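Local coordinates for DUF2787 domain-containing protein (Vibrio cholerae, PDB 2V1L), which is of unknown function but shares structural homology with human p32, and is encoded on the pathogenicity island VPI-2, at residues A22-E27 / V41-R46. Residues are numbered along the deposited sequence; the frame is centred on the assembly and turned at random.
Sequences ANILSE and VVMNFR
The 3.0 Å hydrogen bond from Glu27 N to Asn23 O belongs to the helical turn that carries Ile24 and Leu25, the two residues whose side chains reach Val41, Met43 and Phe45 of the strand. No hydrogen bond bridges helix and strand, and the contact is wholly apolar. Met43 is its centre: fully extended beyond CG, it pushes its methyl up to the helix, where CE lies 3.7 Å from Ile24 CG2 and equally 3.7 Å from Leu25 CD2. Its sulfur follows along the isoleucine, with SD 3.9 Å from Ile24 CG2. This helix, residues 15-29, crosses an antiparallel sheet in which strand 41-46 runs between strands 60-66 and 141-144; the axes of segments 22-27 and 41-46 come within 10.7 Å, their directions 113° apart. The CG1 branch of Ile24 is extended, with CD1 anti to CA (chi2 170°), and CD1 meets the Phe45 ring obliquely, 3.7 Å from CZ. That ring also packs edge-to-face with Phe130 of helix 117-135. At the start of the strand, Leu25 CD2 reaches Val41 CG1 at 4.0 Å, the two side chains slanting past one another, while Trp72 touches both residues and Phe6 also packs on Leu25.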
# COMPACT_ATOMS: atom_id res chain seq x y z
N ALA A 22 6.85 -0.83 -10.34
CA ALA A 22 7.27 -0.90 -11.74
C ALA A 22 7.38 -2.34 -12.22
O ALA A 22 6.91 -2.68 -13.30
CB ALA A 22 8.61 -0.16 -11.94
N ASN A 23 7.98 -3.19 -11.39
CA ASN A 23 8.18 -4.59 -11.75
C ASN A 23 6.87 -5.31 -11.99
O ASN A 23 6.73 -6.03 -12.98
CB ASN A 23 8.99 -5.33 -10.67
CG ASN A 23 9.67 -6.57 -11.21
OD1 ASN A 23 9.47 -7.68 -10.70
ND2 ASN A 23 10.47 -6.40 -12.27
N ILE A 24 5.91 -5.11 -11.10
CA ILE A 24 4.63 -5.80 -11.18
C ILE A 24 3.78 -5.33 -12.37
O ILE A 24 3.07 -6.13 -12.98
CB ILE A 24 3.86 -5.75 -9.84
CG1 ILE A 24 4.56 -6.67 -8.83
CG2 ILE A 24 2.41 -6.17 -10.03
CD1 ILE A 24 4.06 -6.53 -7.42
N LEU A 25 3.89 -4.05 -12.71
CA LEU A 25 3.21 -3.53 -13.89
C LEU A 25 3.66 -4.28 -15.15
O LEU A 25 2.86 -5.00 -15.76
CB LEU A 25 3.42 -2.02 -14.05
CG LEU A 25 2.70 -1.06 -13.11
CD1 LEU A 25 2.92 0.36 -13.58
CD2 LEU A 25 1.23 -1.37 -13.05
N SER A 26 4.93 -4.13 -15.52
CA SER A 26 5.45 -4.70 -16.76
C SER A 26 5.44 -6.24 -16.80
O SER A 26 5.28 -6.83 -17.88
CB SER A 26 6.83 -4.13 -17.12
OG SER A 26 7.76 -4.29 -16.06
N GLU A 27 5.59 -6.88 -15.63
CA GLU A 27 5.43 -8.33 -15.50
C GLU A 27 4.06 -8.82 -15.94
O GLU A 27 3.91 -9.96 -16.39
CB GLU A 27 5.65 -8.78 -14.06
CG GLU A 27 7.04 -9.35 -13.76
CD GLU A 27 7.07 -10.20 -12.48
OE1 GLU A 27 6.40 -9.82 -11.49
OE2 GLU A 27 7.75 -11.24 -12.48
N VAL A 41 -5.36 0.75 -12.45
CA VAL A 41 -4.99 -0.61 -12.01
C VAL A 41 -5.00 -0.80 -10.47
O VAL A 41 -4.72 0.12 -9.71
CB VAL A 41 -3.61 -1.02 -12.62
CG1 VAL A 41 -2.44 -0.60 -11.75
CG2 VAL A 41 -3.55 -2.49 -12.88
N VAL A 42 -5.33 -2.02 -10.04
CA VAL A 42 -5.36 -2.37 -8.63
C VAL A 42 -4.52 -3.62 -8.35
O VAL A 42 -4.76 -4.68 -8.91
CB VAL A 42 -6.83 -2.56 -8.11
CG1 VAL A 42 -6.85 -3.15 -6.71
CG2 VAL A 42 -7.58 -1.24 -8.12
N MET A 43 -3.54 -3.48 -7.45
CA MET A 43 -2.70 -4.60 -7.00
C MET A 43 -3.17 -5.08 -5.62
O MET A 43 -3.45 -4.26 -4.73
CB MET A 43 -1.23 -4.16 -6.91
CG MET A 43 -0.58 -3.68 -8.19
SD MET A 43 1.15 -3.17 -7.94
CE MET A 43 1.59 -2.55 -9.56
N ASN A 44 -3.24 -6.39 -5.43
CA ASN A 44 -3.52 -6.97 -4.12
C ASN A 44 -2.41 -7.91 -3.69
O ASN A 44 -1.94 -8.72 -4.49
CB ASN A 44 -4.86 -7.72 -4.11
CG ASN A 44 -6.04 -6.78 -4.18
OD1 ASN A 44 -6.44 -6.36 -5.27
ND2 ASN A 44 -6.60 -6.43 -3.02
N PHE A 45 -1.98 -7.80 -2.43
CA PHE A 45 -0.96 -8.68 -1.86
C PHE A 45 -1.67 -9.41 -0.73
O PHE A 45 -2.19 -8.75 0.20
CB PHE A 45 0.26 -7.87 -1.34
CG PHE A 45 0.95 -7.05 -2.39
CD1 PHE A 45 2.21 -7.41 -2.86
CD2 PHE A 45 0.35 -5.90 -2.91
CE1 PHE A 45 2.86 -6.66 -3.81
CE2 PHE A 45 0.98 -5.14 -3.90
CZ PHE A 45 2.23 -5.52 -4.36
N ARG A 46 -1.72 -10.74 -0.80
CA ARG A 46 -2.37 -11.55 0.24
C ARG A 46 -1.52 -12.73 0.74
O ARG A 46 -0.90 -13.43 -0.04
CB ARG A 46 -3.76 -12.03 -0.21
CG ARG A 46 -4.82 -10.90 -0.38
CD ARG A 46 -6.23 -11.43 -0.77
NE ARG A 46 -6.40 -11.47 -2.24
CZ ARG A 46 -7.14 -10.63 -2.96
NH1 ARG A 46 -7.83 -9.66 -2.37
NH2 ARG A 46 -7.20 -10.75 -4.28